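Local coordinates for nucleoside diphosphate kinase (Pyrobaculum aerophilum, PDB 1XQI), which transfers phosphate from ATP to nucleoside diphosphates, probably by a ping-pong mechanism through a phosphorylated enzyme intermediate, to supply nucleoside triphosphates, at residues 85-88 with 89-92; 96-99 with 100-104. The protein carries 6 engineered substitutions. All blocks are in the same frame, centred on the assembly; numbering follows the deposited sequence.

Interaction 1: 85-88 with 89-92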
loop_
_atom_site.group_PDB
_atom_site.type_symbol
_atom_site.label_atom_id
_atom_site.label_comp_id
_atom_site.label_asym_id
_atom_site.label_seq_id
_atom_site.Cartn_x
_atom_site.Cartn_y
_atom_site.Cartn_z
ATOM N N GLY A 85 12.891 -37.035 12.711
ATOM C CA GLY A 85 14.069 -37.737 13.216
ATOM C C GLY A 85 15.350 -36.910 13.151
ATOM O O GLY A 85 16.463 -37.475 13.093
ATOM N N ILE A 86 15.207 -35.571 13.138
ATOM C CA ILE A 86 16.378 -34.676 13.332
ATOM C C ILE A 86 16.689 -34.521 14.829
ATOM O O ILE A 86 15.786 -34.325 15.656
ATOM C CB ILE A 86 16.211 -33.258 12.720
ATOM C CG1 ILE A 86 15.663 -33.306 11.278
ATOM C CG2 ILE A 86 17.556 -32.486 12.805
ATOM C CD1 ILE A 86 14.827 -32.057 10.871
ATOM N N ASP A 87 17.959 -34.644 15.176
ATOM C CA ASP A 87 18.371 -34.397 16.550
ATOM C C ASP A 87 18.643 -32.879 16.716
ATOM O O ASP A 87 19.621 -32.348 16.179
ATOM C CB ASP A 87 19.590 -35.257 16.925
ATOM C CG ASP A 87 20.244 -34.805 18.206
ATOM O OD1 ASP A 87 21.448 -35.086 18.385
ATOM O OD2 ASP A 87 19.570 -34.145 19.037
ATOM N N PRO A 88 17.788 -32.194 17.487
ATOM C CA PRO A 88 17.934 -30.744 17.649
ATOM C C PRO A 88 19.308 -30.371 18.243
ATOM O O PRO A 88 19.841 -29.308 17.959
ATOM C CB PRO A 88 16.786 -30.363 18.605
ATOM C CG PRO A 88 16.297 -31.670 19.209
ATOM C CD PRO A 88 16.696 -32.774 18.306
ATOM N N ARG A 89 19.899 -31.266 19.019
ATOM C CA ARG A 89 21.229 -30.994 19.584
ATOM C C ARG A 89 22.342 -30.950 18.526
ATOM O O ARG A 89 23.242 -30.116 18.621
ATOM C CB ARG A 89 21.571 -31.957 20.735
ATOM C CG ARG A 89 20.723 -31.747 22.010
ATOM C CD ARG A 89 21.273 -32.526 23.175
ATOM N NE ARG A 89 20.924 -33.932 23.027
ATOM C CZ ARG A 89 20.284 -34.679 23.938
ATOM N NH1 ARG A 89 19.919 -34.187 25.135
ATOM N NH2 ARG A 89 20.011 -35.951 23.638
ATOM N N ALA A 90 22.261 -31.831 17.526
ATOM C CA ALA A 90 23.206 -31.845 16.376
ATOM C C ALA A 90 22.898 -30.704 15.428
ATOM O O ALA A 90 23.830 -30.040 14.879
ATOM C CB ALA A 90 23.197 -33.191 15.622
ATOM N N LYS A 91 21.597 -30.438 15.273
ATOM C CA LYS A 91 21.123 -29.419 14.326
ATOM C C LYS A 91 21.352 -27.964 14.734
ATOM O O LYS A 91 21.822 -27.172 13.906
ATOM C CB LYS A 91 19.665 -29.633 13.961
ATOM C CG LYS A 91 19.171 -28.750 12.824
ATOM C CD LYS A 91 19.766 -29.139 11.458
ATOM C CE LYS A 91 18.799 -28.759 10.360
ATOM N NZ LYS A 91 19.516 -28.573 9.102
ATOM N N ILE A 92 21.020 -27.605 15.981
ATOM C CA ILE A 92 21.044 -26.204 16.403
ATOM C C ILE A 92 21.724 -26.005 17.757
ATOM O O ILE A 92 21.685 -24.906 18.330
ATOM C CB ILE A 92 19.628 -25.575 16.448
ATOM C CG1 ILE A 92 18.611 -26.537 17.088
ATOM C CG2 ILE A 92 19.184 -25.087 15.068
ATOM C CD1 ILE A 92 17.304 -25.853 17.491
#
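Asp87 caps the start of the short helix 88-92, its carboxylate oxygen OD2 taking the backbone N-H of Arg89 at 2.9 Å from OD2 to N. With CG anti to the backbone N (chi1 166°), the carboxylate swings forward beside the first turn; the donor then meets OD2 from above the carboxylate plane, at an N-H...O angle of 144°. The next residue, Pro88, has no N-H to give, so the first amide needing an acceptor at this end is that of Arg89, and the cap supplies one. A negative group at the start of a helix would also be expected to sit favourably in the helix field.

The backbone carbonyl of Asp87 takes up the next donors. Lys91 N lies 2.9 Å from Asp87 O, nearly in line with the carbonyl, in a regular i to i+4 bond, while Ala90 N at 3.0 Å from the same oxygen is bent to 122° and adds a weak second bond. One residue on, Pro88 O receives Ile92 N at 2.9 Å. Opposite charge also gathers here: Asp87 OD2 stands 4.2 Å from Arg89 NE, well out of the guanidinium plane, and this is proximity without a salt bridge. Arg89 NH1 instead forms a salt bridge with Asp95, and Lys91 NZ hydrogen-bonds to the backbone oxygen of Glu162.

Just ahead of the cap, Ile86 CG2 rests on Lys91 CB at 3.7 Å, the two residues flanking the turn at the positions of a hydrophobic staple, with the lysine stem as the greasy partner. The segment follows the Schellman motif that ends helix 67-84 at Gly85. Ile86 and Pro88 pack back on Tyr81 of that helix, Ile86 also reaches helix 157-162, and Ile92 faces helix 97-112.

Interaction 2: 96-99 with 100-104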
loop_
_atom_site.group_PDB
_atom_site.type_symbol
_atom_site.label_atom_id
_atom_site.label_comp_id
_atom_site.label_asym_id
_atom_site.label_seq_id
_atom_site.Cartn_x
_atom_site.Cartn_y
_atom_site.Cartn_z
ATOM N N ASP A 96 16.603 -27.085 24.509
ATOM C CA ASP A 96 15.831 -26.355 25.489
ATOM C C ASP A 96 14.768 -25.488 24.769
ATOM O O ASP A 96 15.151 -24.625 23.981
ATOM C CB ASP A 96 16.752 -25.488 26.331
ATOM C CG ASP A 96 15.985 -24.569 27.213
ATOM O OD1 ASP A 96 16.198 -23.344 27.196
ATOM O OD2 ASP A 96 15.105 -25.079 27.930
ATOM N N PRO A 97 13.453 -25.729 25.012
ATOM C CA PRO A 97 12.349 -24.996 24.330
ATOM C C PRO A 97 12.549 -23.473 24.180
ATOM O O PRO A 97 12.455 -22.967 23.037
ATOM C CB PRO A 97 11.130 -25.305 25.201
ATOM C CG PRO A 97 11.381 -26.669 25.719
ATOM C CD PRO A 97 12.905 -26.751 25.939
ATOM N N VAL A 98 12.831 -22.770 25.290
ATOM C CA VAL A 98 13.110 -21.322 25.304
ATOM C C VAL A 98 14.350 -20.912 24.457
ATOM O O VAL A 98 14.306 -19.904 23.719
ATOM C CB VAL A 98 13.277 -20.796 26.761
ATOM C CG1 VAL A 98 13.760 -19.376 26.783
ATOM C CG2 VAL A 98 11.965 -20.878 27.478
ATOM N N GLU A 99 15.443 -21.669 24.569
ATOM C CA GLU A 99 16.636 -21.407 23.750
ATOM C C GLU A 99 16.342 -21.624 22.267
ATOM O O GLU A 99 16.862 -20.906 21.410
ATOM C CB GLU A 99 17.869 -22.218 24.233
ATOM C CG GLU A 99 18.671 -21.517 25.385
ATOM C CD GLU A 99 19.714 -22.431 26.057
ATOM O OE1 GLU A 99 20.478 -23.129 25.341
ATOM O OE2 GLU A 99 19.793 -22.459 27.317
ATOM N N VAL A 100 15.505 -22.609 21.975
ATOM C CA VAL A 100 15.042 -22.885 20.609
ATOM C C VAL A 100 14.121 -21.736 20.101
ATOM O O VAL A 100 14.265 -21.286 18.983
ATOM C CB VAL A 100 14.328 -24.292 20.504
ATOM C CG1 VAL A 100 13.728 -24.501 19.137
ATOM C CG2 VAL A 100 15.281 -25.423 20.818
ATOM N N GLY A 101 13.189 -21.281 20.933
ATOM C CA GLY A 101 12.410 -20.097 20.660
ATOM C C GLY A 101 13.270 -18.864 20.358
ATOM O O GLY A 101 12.894 -18.012 19.530
ATOM N N ARG A 102 14.429 -18.759 20.996
ATOM C CA ARG A 102 15.292 -17.599 20.749
ATOM C C ARG A 102 15.990 -17.761 19.389
ATOM O O ARG A 102 16.224 -16.783 18.686
ATOM C CB ARG A 102 16.287 -17.355 21.902
ATOM C CG ARG A 102 15.634 -16.907 23.201
ATOM C CD ARG A 102 16.600 -16.620 24.383
ATOM N NE ARG A 102 16.088 -15.466 25.130
ATOM C CZ ARG A 102 15.688 -15.497 26.389
ATOM N NH1 ARG A 102 15.789 -16.645 27.088
ATOM N NH2 ARG A 102 15.211 -14.383 26.954
ATOM N N ILE A 103 16.282 -18.997 19.021
ATOM C CA ILE A 103 16.891 -19.283 17.728
ATOM C C ILE A 103 15.898 -19.014 16.587
ATOM O O ILE A 103 16.269 -18.357 15.592
ATOM C CB ILE A 103 17.491 -20.739 17.638
ATOM C CG1 ILE A 103 18.618 -20.930 18.668
ATOM C CG2 ILE A 103 18.001 -21.016 16.243
ATOM C CD1 ILE A 103 19.447 -22.174 18.489
ATOM N N ILE A 104 14.663 -19.516 16.735
ATOM C CA ILE A 104 13.569 -19.201 15.825
ATOM C C ILE A 104 13.347 -17.683 15.706
ATOM O O ILE A 104 13.207 -17.150 14.584
ATOM C CB ILE A 104 12.217 -19.822 16.300
ATOM C CG1 ILE A 104 12.280 -21.361 16.328
ATOM C CG2 ILE A 104 11.025 -19.270 15.452
ATOM C CD1 ILE A 104 11.075 -21.974 16.979
#
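Val98 and Arg102 lie side by side, one turn apart, at the N-terminal end of helix 97-112, which Asp96 caps and whose first residues close the insert of this ferredoxin-fold kinase. The cap is defined by Asp96 OD1, which accepts Glu99 N at 3.2 Å, the donor approaching from above the carboxylate plane. Pro97 fills the first helical position, where no N-H is required.

Arg102 can be traced outward. Its CB stands 3.6 Å from Glu99 O. CG, directed away from the carbonyl carbon and lying beside the backbone N (chi1 -68°), comes down on the preceding turn and sits 3.3 Å from Val98 O; CD has already drawn off to 4.1 Å from Val98 O. The chain then bends at chi3 (143°), far from a staggered value, and this brings the guanidinium round alongside the valine, where NH1 meets Val98 CG1 at 3.4 Å. The approach is oblique, and the touch is one of van der Waals contact between a methyl group and a cationic tip. Leu70 of helix 67-84 also touches the arginine side chain.

Beneath the side chains the backbone follows the i to i+4 pattern. Gly101 N is bonded to Pro97 O, and Ile103 N to Glu99 O. Arg102 N, 3.0 Å from Val98 O, is bent to 135° and leans also toward Glu99 O in a weak second bond, so its hydrogen is shared between the carbonyls of two consecutive residues, Glu99 being the weaker acceptor.

The buried Val100 packs on Leu77 of helix 67-84 and on Ile92. Asp96 O receives Val100 N at 2.9 Å nearly along its carbonyl axis, while Val100 CG2 presses on the same Asp96 O at 3.3 Å.

Interactions 1 and 2 are successive helix starts in the insert, their centres about 13 Å apart, each begun by an aspartate followed by proline. The cap of 85-92 binds the amide two residues on, that of 96-104 the amide three residues on. Interaction 1 is a surface contact with no buried residue, about 25 Å from the chain centre; its charged Arg89 and Lys91 find their main partners outside it. Interaction 2 lies nearer, about 17 Å, and buries Val100 and Gly101. They meet by van der Waals packing: Ile92 CD1 approaches Val100 CG2 at 3.9 Å, and the methyl Ile103 CD1 lies 3.5 Å from the backbone oxygen Ile92 O. Both also pack on helix 67-84.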